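Local coordinates for protein putative chitobiase (Bacteroides thetaiotaomicron, PDB 3HNM) that is of unknown function but binds a magnesium ion and, as a putative chitobiase fragment with an F5/8 type C domain, probably binds carbohydrate, at residues F8-I21 with V68-F80. Numbering follows the deposited sequence.
Sequences FQPDPIDKKGWSVI and VFDMGKEYTLFRF
M71, a selenomethionine, runs alongside the indole of W18, and each side-chain atom from CB to CE has a partner. CB lies 3.5 Å from W18 NE1; CG sits over the ring face, 3.5 Å from the centroid of the W18 five-membered ring and 30° off its normal, a CH-pi contact. SE meets the six-membered ring obliquely, a Met-aromatic contact. The bend at chi3 (83°) turns CE back to W18 CZ2 and I13 CG1, and the same methyl stands over the centre of the Y75 ring. I13 completes the cluster, its CG2 lying 3.4 Å from Y75 CE1. On the indole's opposite face rests K15 CB. Replacing W18 by an alanine is likely to open a gap between K15 CB and M71 CG and to cost the selenomethionine its aromatic partner, though I13 and Y75 would still hold its methyl. Past W18, the backbone pairs antiparallel: D70 N donates to S19 O (3.2 Å, 152°) and I21 N to V68 O (3.0 Å). Strand 20-23 thereby edges the five-stranded sheet, while the preceding loop reaches strand 74-83 of the second through I13 on Y75 and P10 CD, 3.5 Å from NH1 of R79 (salt-bridged to D130), as suits the F5/8 type C beta-sandwich.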
ATOM      1  N   PHE A   8       5.867  -4.113 -20.824  1.00 61.31           N
ATOM      2  CA  PHE A   8       6.813  -5.103 -20.310  1.00 62.25           C
ATOM      3  C   PHE A   8       6.036  -6.253 -19.637  1.00 63.05           C
ATOM      4  O   PHE A   8       6.252  -7.428 -19.955  1.00 65.15           O
ATOM      5  CB  PHE A   8       7.765  -4.444 -19.298  1.00 61.80           C
ATOM      6  CG  PHE A   8       8.904  -5.328 -18.862  1.00 62.84           C
ATOM      7  CD1 PHE A   8       9.585  -5.079 -17.667  1.00 63.76           C
ATOM      8  CD2 PHE A   8       9.307  -6.404 -19.651  1.00 62.58           C
ATOM      9  CE1 PHE A   8      10.649  -5.901 -17.264  1.00 64.50           C
ATOM     10  CE2 PHE A   8      10.366  -7.231 -19.264  1.00 62.89           C
ATOM     11  CZ  PHE A   8      11.043  -6.981 -18.070  1.00 63.78           C
ATOM     12  N   GLN A   9       5.135  -5.909 -18.716  1.00 62.16           N
ATOM     13  CA  GLN A   9       4.308  -6.891 -18.000  1.00 61.84           C
ATOM     14  C   GLN A   9       5.040  -8.024 -17.261  1.00 60.90           C
ATOM     15  O   GLN A   9       4.653  -9.187 -17.373  1.00 60.43           O
ATOM     16  CB  GLN A   9       3.291  -7.529 -18.953  1.00 62.07           C
ATOM     17  CG  GLN A   9       1.976  -6.777 -19.121  1.00 65.13           C
ATOM     18  CD  GLN A   9       2.008  -5.743 -20.250  1.00 67.71           C
ATOM     19  OE1 GLN A   9       2.695  -4.718 -20.154  1.00 68.74           O
ATOM     20  NE2 GLN A   9       1.264  -6.016 -21.333  1.00 67.88           N
ATOM     21  N   PRO A  10       6.106  -7.710 -16.502  1.00 60.33           N
ATOM     22  CA  PRO A  10       6.794  -8.797 -15.796  1.00 59.63           C
ATOM     23  C   PRO A  10       5.918  -9.210 -14.619  1.00 58.51           C
ATOM     24  O   PRO A  10       4.706  -8.955 -14.608  1.00 58.34           O
ATOM     25  CB  PRO A  10       8.110  -8.154 -15.364  1.00 59.92           C
ATOM     26  CG  PRO A  10       7.696  -6.750 -15.062  1.00 61.06           C
ATOM     27  CD  PRO A  10       6.711  -6.403 -16.181  1.00 60.83           C
ATOM     28  N   ASP A  11       6.523  -9.827 -13.615  1.00 57.89           N
ATOM     29  CA  ASP A  11       5.743 -10.256 -12.465  1.00 57.68           C
ATOM     30  C   ASP A  11       6.222  -9.627 -11.160  1.00 56.64           C
ATOM     31  O   ASP A  11       7.408  -9.631 -10.861  1.00 56.66           O
ATOM     32  CB  ASP A  11       5.782 -11.780 -12.356  1.00 59.57           C
ATOM     33  CG  ASP A  11       4.664 -12.325 -11.504  1.00 61.37           C
ATOM     34  OD1 ASP A  11       3.483 -12.204 -11.924  1.00 60.79           O
ATOM     35  OD2 ASP A  11       4.971 -12.866 -10.410  1.00 63.45           O
ATOM     36  N   PRO A  12       5.288  -9.082 -10.363  1.00 56.14           N
ATOM     37  CA  PRO A  12       5.541  -8.429  -9.070  1.00 55.34           C
ATOM     38  C   PRO A  12       6.494  -9.203  -8.174  1.00 53.87           C
ATOM     39  O   PRO A  12       6.423 -10.428  -8.101  1.00 52.99           O
ATOM     40  CB  PRO A  12       4.155  -8.351  -8.444  1.00 56.11           C
ATOM     41  CG  PRO A  12       3.268  -8.174  -9.623  1.00 57.41           C
ATOM     42  CD  PRO A  12       3.840  -9.135 -10.646  1.00 57.49           C
ATOM     43  N   ILE A  13       7.370  -8.478  -7.483  1.00 52.80           N
ATOM     44  CA  ILE A  13       8.329  -9.091  -6.569  1.00 53.36           C
ATOM     45  C   ILE A  13       7.595  -9.934  -5.529  1.00 53.56           C
ATOM     46  O   ILE A  13       6.557  -9.524  -5.009  1.00 54.00           O
ATOM     47  CB  ILE A  13       9.161  -8.019  -5.811  1.00 53.50           C
ATOM     48  CG1 ILE A  13      10.194  -7.374  -6.743  1.00 54.56           C
ATOM     49  CG2 ILE A  13       9.905  -8.665  -4.653  1.00 52.84           C
ATOM     50  CD1 ILE A  13       9.631  -6.826  -8.036  1.00 56.49           C
ATOM     51  N   ASP A  14       8.121 -11.114  -5.221  1.00 53.78           N
ATOM     52  CA  ASP A  14       7.463 -11.937  -4.218  1.00 54.86           C
ATOM     53  C   ASP A  14       7.623 -11.259  -2.870  1.00 54.53           C
ATOM     54  O   ASP A  14       8.725 -11.190  -2.312  1.00 53.62           O
ATOM     55  CB  ASP A  14       8.056 -13.343  -4.148  1.00 56.76           C
ATOM     56  CG  ASP A  14       7.317 -14.224  -3.151  1.00 58.55           C
ATOM     57  OD1 ASP A  14       7.913 -14.586  -2.104  1.00 58.07           O
ATOM     58  OD2 ASP A  14       6.128 -14.536  -3.423  1.00 59.06           O
ATOM     59  N   LYS A  15       6.503 -10.773  -2.346  1.00 54.30           N
ATOM     60  CA  LYS A  15       6.481 -10.062  -1.073  1.00 53.93           C
ATOM     61  C   LYS A  15       6.568 -10.949   0.178  1.00 54.12           C
ATOM     62  O   LYS A  15       5.939 -10.638   1.190  1.00 54.82           O
ATOM     63  CB  LYS A  15       5.213  -9.185  -1.012  1.00 52.40           C
ATOM     64  CG  LYS A  15       3.902  -9.963  -1.149  1.00 50.36           C
ATOM     65  CD  LYS A  15       2.712  -9.062  -1.466  1.00 47.39           C
ATOM     66  CE  LYS A  15       2.810  -8.465  -2.851  1.00 44.70           C
ATOM     67  NZ  LYS A  15       1.590  -7.685  -3.145  1.00 42.50           N
ATOM     68  N   LYS A  16       7.349 -12.031   0.136  1.00 53.59           N
ATOM     69  CA  LYS A  16       7.437 -12.905   1.314  1.00 53.47           C
ATOM     70  C   LYS A  16       8.459 -12.434   2.343  1.00 52.64           C
ATOM     71  O   LYS A  16       8.257 -12.579   3.557  1.00 52.05           O
ATOM     72  CB  LYS A  16       7.724 -14.363   0.921  1.00 54.04           C
ATOM     73  CG  LYS A  16       7.226 -15.364   1.991  1.00 54.92           C
ATOM     74  CD  LYS A  16       5.807 -14.974   2.493  1.00 53.25           C
ATOM     75  CE  LYS A  16       5.382 -15.644   3.819  1.00 51.36           C
ATOM     76  NZ  LYS A  16       4.968 -17.085   3.754  1.00 46.92           N
ATOM     77  N   GLY A  17       9.560 -11.877   1.854  1.00 51.12           N
ATOM     78  CA  GLY A  17      10.572 -11.356   2.751  1.00 49.39           C
ATOM     79  C   GLY A  17      10.101 -10.000   3.242  1.00 48.99           C
ATOM     80  O   GLY A  17      10.716  -9.397   4.123  1.00 48.17           O
ATOM     81  N   TRP A  18       8.997  -9.525   2.662  1.00 47.87           N
ATOM     82  CA  TRP A  18       8.412  -8.231   3.016  1.00 47.06           C
ATOM     83  C   TRP A  18       7.856  -8.184   4.437  1.00 46.47           C
ATOM     84  O   TRP A  18       7.687  -9.223   5.081  1.00 46.64           O
ATOM     85  CB  TRP A  18       7.292  -7.875   2.048  1.00 47.38           C
ATOM     86  CG  TRP A  18       7.758  -7.500   0.702  1.00 49.72           C
ATOM     87  CD1 TRP A  18       8.845  -7.990   0.039  1.00 51.15           C
ATOM     88  CD2 TRP A  18       7.102  -6.611  -0.206  1.00 50.12           C
ATOM     89  NE1 TRP A  18       8.903  -7.463  -1.230  1.00 51.75           N
ATOM     90  CE2 TRP A  18       7.841  -6.617  -1.405  1.00 50.23           C
ATOM     91  CE3 TRP A  18       5.956  -5.811  -0.123  1.00 49.36           C
ATOM     92  CZ2 TRP A  18       7.472  -5.860  -2.508  1.00 50.12           C
ATOM     93  CZ3 TRP A  18       5.588  -5.057  -1.220  1.00 49.32           C
ATOM     94  CH2 TRP A  18       6.343  -5.086  -2.399  1.00 50.38           C
ATOM     95  N   SER A  19       7.562  -6.972   4.909  1.00 44.48           N
ATOM     96  CA  SER A  19       7.033  -6.768   6.251  1.00 43.62           C
ATOM     97  C   SER A  19       6.865  -5.284   6.603  1.00 42.28           C
ATOM     98  O   SER A  19       7.851  -4.554   6.673  1.00 43.65           O
ATOM     99  CB  SER A  19       7.959  -7.437   7.264  1.00 43.90           C
ATOM    100  OG  SER A  19       9.313  -7.243   6.898  1.00 44.43           O
ATOM    101  N   VAL A  20       5.624  -4.847   6.826  1.00 39.87           N
ATOM    102  CA  VAL A  20       5.345  -3.456   7.163  1.00 37.48           C
ATOM    103  C   VAL A  20       6.071  -3.082   8.440  1.00 37.46           C
ATOM    104  O   VAL A  20       5.632  -3.414   9.546  1.00 37.35           O
ATOM    105  CB  VAL A  20       3.838  -3.212   7.342  1.00 36.47           C
ATOM    106  CG1 VAL A  20       3.581  -1.765   7.700  1.00 35.91           C
ATOM    107  CG2 VAL A  20       3.112  -3.552   6.063  1.00 35.64           C
ATOM    108  N   ILE A  21       7.187  -2.378   8.258  1.00 37.94           N
ATOM    109  CA  ILE A  21       8.055  -1.950   9.346  1.00 36.86           C
ATOM    110  C   ILE A  21       7.594  -0.633   9.973  1.00 35.50           C
ATOM    111  O   ILE A  21       8.135  -0.196  10.988  1.00 35.56           O
ATOM    112  CB  ILE A  21       9.540  -1.837   8.850  1.00 38.46           C
ATOM    113  CG1 ILE A  21      10.494  -1.734  10.042  1.00 40.51           C
ATOM    114  CG2 ILE A  21       9.724  -0.604   7.948  1.00 39.10           C
ATOM    115  CD1 ILE A  21      11.930  -1.407   9.645  1.00 41.87           C
ATOM    116  N   VAL A  68       5.465   1.877   5.578  1.00 33.36           N
ATOM    117  CA  VAL A  68       6.847   1.710   5.162  1.00 35.38           C
ATOM    118  C   VAL A  68       7.142   0.229   5.021  1.00 35.85           C
ATOM    119  O   VAL A  68       7.417  -0.452   6.004  1.00 36.88           O
ATOM    120  CB  VAL A  68       7.800   2.319   6.201  1.00 36.47           C
ATOM    121  CG1 VAL A  68       9.231   2.245   5.707  1.00 37.15           C
ATOM    122  CG2 VAL A  68       7.385   3.749   6.499  1.00 36.20           C
ATOM    123  N   PHE A  69       7.085  -0.271   3.797  1.00 36.58           N
ATOM    124  CA  PHE A  69       7.324  -1.687   3.548  1.00 37.02           C
ATOM    125  C   PHE A  69       8.792  -2.030   3.458  1.00 37.63           C
ATOM    126  O   PHE A  69       9.546  -1.339   2.792  1.00 38.55           O
ATOM    127  CB  PHE A  69       6.648  -2.074   2.252  1.00 36.07           C
ATOM    128  CG  PHE A  69       5.216  -1.677   2.196  1.00 36.33           C
ATOM    129  CD1 PHE A  69       4.271  -2.344   2.964  1.00 35.95           C
ATOM    130  CD2 PHE A  69       4.803  -0.627   1.386  1.00 35.72           C
ATOM    131  CE1 PHE A  69       2.937  -1.975   2.919  1.00 36.32           C
ATOM    132  CE2 PHE A  69       3.465  -0.249   1.335  1.00 35.58           C
ATOM    133  CZ  PHE A  69       2.532  -0.923   2.102  1.00 35.18           C
ATOM    134  N   ASP A  70       9.202  -3.102   4.123  1.00 39.57           N
ATOM    135  CA  ASP A  70      10.600  -3.524   4.059  1.00 41.18           C
ATOM    136  C   ASP A  70      10.711  -4.770   3.172  1.00 41.98           C
ATOM    137  O   ASP A  70      10.454  -5.879   3.630  1.00 40.64           O
ATOM    138  CB  ASP A  70      11.141  -3.843   5.454  1.00 40.84           C
ATOM    139  CG  ASP A  70      12.615  -4.173   5.430  1.00 42.49           C
ATOM    140  OD1 ASP A  70      13.093  -4.560   4.337  1.00 42.56           O
ATOM    141  OD2 ASP A  70      13.291  -4.056   6.484  1.00 42.56           O
HETATM  142  N   MSE A  71      11.118  -4.592   1.916  1.00 44.27           N
HETATM  143  CA  MSE A  71      11.222  -5.711   0.979  1.00 46.63           C
HETATM  144  C   MSE A  71      12.287  -6.741   1.315  1.00 46.72           C
HETATM  145  O   MSE A  71      12.423  -7.742   0.609  1.00 46.14           O
HETATM  146  CB  MSE A  71      11.451  -5.186  -0.432  1.00 48.87           C
HETATM  147  CG  MSE A  71      10.242  -4.505  -1.027  1.00 55.18           C
HETATM  148 SE   MSE A  71      10.641  -3.618  -2.720  1.00 62.03          SE
HETATM  149  CE  MSE A  71      10.503  -5.159  -3.912  1.00 62.78           C
ATOM    150  N   GLY A  72      13.038  -6.491   2.384  1.00 47.06           N
ATOM    151  CA  GLY A  72      14.071  -7.420   2.811  1.00 48.41           C
ATOM    152  C   GLY A  72      15.425  -7.162   2.183  1.00 49.85           C
ATOM    153  O   GLY A  72      16.415  -6.917   2.879  1.00 50.64           O
ATOM    154  N   LYS A  73      15.472  -7.218   0.858  1.00 49.40           N
ATOM    155  CA  LYS A  73      16.712  -6.995   0.138  1.00 48.80           C
ATOM    156  C   LYS A  73      16.581  -5.764  -0.764  1.00 48.42           C
ATOM    157  O   LYS A  73      15.588  -5.050  -0.682  1.00 49.59           O
ATOM    158  CB  LYS A  73      17.065  -8.242  -0.675  1.00 48.13           C
ATOM    159  CG  LYS A  73      15.899  -9.181  -0.940  1.00 47.29           C
ATOM    160  CD  LYS A  73      16.396 -10.418  -1.680  1.00 48.35           C
ATOM    161  CE  LYS A  73      15.430 -11.605  -1.586  1.00 48.39           C
ATOM    162  NZ  LYS A  73      15.231 -12.096  -0.182  1.00 48.28           N
ATOM    163  N   GLU A  74      17.582  -5.507  -1.608  1.00 46.57           N
ATOM    164  CA  GLU A  74      17.560  -4.354  -2.505  1.00 43.82           C
ATOM    165  C   GLU A  74      16.979  -4.707  -3.860  1.00 43.03           C
ATOM    166  O   GLU A  74      17.129  -5.825  -4.331  1.00 42.91           O
ATOM    167  CB  GLU A  74      18.968  -3.825  -2.693  1.00 44.04           C
ATOM    168  CG  GLU A  74      19.690  -3.647  -1.387  1.00 46.64           C
ATOM    169  CD  GLU A  74      19.991  -2.196  -1.094  1.00 48.34           C
ATOM    170  OE1 GLU A  74      20.766  -1.599  -1.874  1.00 49.68           O
ATOM    171  OE2 GLU A  74      19.451  -1.652  -0.095  1.00 48.68           O
ATOM    172  N   TYR A  75      16.323  -3.744  -4.491  1.00 43.60           N
ATOM    173  CA  TYR A  75      15.716  -3.953  -5.803  1.00 43.41           C
ATOM    174  C   TYR A  75      15.812  -2.668  -6.630  1.00 44.90           C
ATOM    175  O   TYR A  75      16.272  -1.630  -6.145  1.00 44.93           O
ATOM    176  CB  TYR A  75      14.248  -4.299  -5.628  1.00 42.58           C
ATOM    177  CG  TYR A  75      13.976  -5.648  -5.028  1.00 42.19           C
ATOM    178  CD1 TYR A  75      13.476  -6.685  -5.823  1.00 43.00           C
ATOM    179  CD2 TYR A  75      14.179  -5.889  -3.670  1.00 40.75           C
ATOM    180  CE1 TYR A  75      13.178  -7.930  -5.282  1.00 43.17           C
ATOM    181  CE2 TYR A  75      13.888  -7.130  -3.113  1.00 41.82           C
ATOM    182  CZ  TYR A  75      13.386  -8.147  -3.922  1.00 42.65           C
ATOM    183  OH  TYR A  75      13.078  -9.377  -3.394  1.00 41.14           O
ATOM    184  N   THR A  76      15.365  -2.730  -7.878  1.00 45.41           N
ATOM    185  CA  THR A  76      15.360  -1.544  -8.735  1.00 46.43           C
ATOM    186  C   THR A  76      13.922  -1.417  -9.250  1.00 47.44           C
ATOM    187  O   THR A  76      13.596  -1.938 -10.311  1.00 48.71           O
ATOM    188  CB  THR A  76      16.353  -1.683  -9.936  1.00 45.33           C
ATOM    189  OG1 THR A  76      17.677  -1.956  -9.449  1.00 43.23           O
ATOM    190  CG2 THR A  76      16.399  -0.388 -10.737  1.00 43.89           C
ATOM    191  N   LEU A  77      13.064  -0.729  -8.497  1.00 46.96           N
ATOM    192  CA  LEU A  77      11.649  -0.598  -8.867  1.00 46.78           C
ATOM    193  C   LEU A  77      11.352   0.002 -10.237  1.00 47.41           C
ATOM    194  O   LEU A  77      11.845   1.075 -10.576  1.00 47.62           O
ATOM    195  CB  LEU A  77      10.882   0.220  -7.815  1.00 46.52           C
ATOM    196  CG  LEU A  77      10.879  -0.190  -6.341  1.00 45.35           C
ATOM    197  CD1 LEU A  77      10.670  -1.694  -6.205  1.00 45.25           C
ATOM    198  CD2 LEU A  77      12.195   0.212  -5.727  1.00 46.66           C
ATOM    199  N   PHE A  78      10.529  -0.693 -11.017  1.00 47.90           N
ATOM    200  CA  PHE A  78      10.135  -0.208 -12.337  1.00 48.91           C
ATOM    201  C   PHE A  78       8.733   0.357 -12.204  1.00 48.18           C
ATOM    202  O   PHE A  78       8.422   1.408 -12.754  1.00 48.37           O
ATOM    203  CB  PHE A  78      10.094  -1.335 -13.377  1.00 51.51           C
ATOM    204  CG  PHE A  78      11.338  -2.151 -13.442  1.00 53.54           C
ATOM    205  CD1 PHE A  78      12.590  -1.540 -13.438  1.00 55.77           C
ATOM    206  CD2 PHE A  78      11.257  -3.538 -13.515  1.00 54.46           C
ATOM    207  CE1 PHE A  78      13.762  -2.301 -13.499  1.00 59.22           C
ATOM    208  CE2 PHE A  78      12.410  -4.319 -13.576  1.00 57.99           C
ATOM    209  CZ  PHE A  78      13.673  -3.700 -13.568  1.00 59.85           C
ATOM    210  N   ARG A  79       7.882  -0.366 -11.479  1.00 48.21           N
ATOM    211  CA  ARG A  79       6.506   0.062 -11.252  1.00 48.43           C
ATOM    212  C   ARG A  79       6.103  -0.166  -9.809  1.00 46.98           C
ATOM    213  O   ARG A  79       6.837  -0.783  -9.038  1.00 46.48           O
ATOM    214  CB  ARG A  79       5.525  -0.688 -12.162  1.00 49.10           C
ATOM    215  CG  ARG A  79       5.675  -0.388 -13.641  1.00 52.07           C
ATOM    216  CD  ARG A  79       4.421  -0.788 -14.406  1.00 54.67           C
ATOM    217  NE  ARG A  79       4.725  -1.317 -15.734  1.00 56.10           N
ATOM    218  CZ  ARG A  79       5.307  -2.494 -15.950  1.00 57.73           C
ATOM    219  NH1 ARG A  79       5.648  -3.268 -14.924  1.00 58.31           N
ATOM    220  NH2 ARG A  79       5.549  -2.892 -17.191  1.00 58.44           N
ATOM    221  N   PHE A  80       4.925   0.349  -9.464  1.00 46.13           N
ATOM    222  CA  PHE A  80       4.347   0.232  -8.129  1.00 43.83           C
ATOM    223  C   PHE A  80       2.849   0.472  -8.257  1.00 42.37           C
ATOM    224  O   PHE A  80       2.404   1.244  -9.102  1.00 42.24           O
ATOM    225  CB  PHE A  80       4.967   1.272  -7.187  1.00 44.16           C
ATOM    226  CG  PHE A  80       4.324   1.331  -5.826  1.00 43.72           C
ATOM    227  CD1 PHE A  80       3.118   2.001  -5.638  1.00 42.53           C
ATOM    228  CD2 PHE A  80       4.905   0.685  -4.741  1.00 43.40           C
ATOM    229  CE1 PHE A  80       2.500   2.020  -4.398  1.00 41.54           C
ATOM    230  CE2 PHE A  80       4.291   0.700  -3.495  1.00 42.40           C
ATOM    231  CZ  PHE A  80       3.087   1.368  -3.325  1.00 41.50           C
TER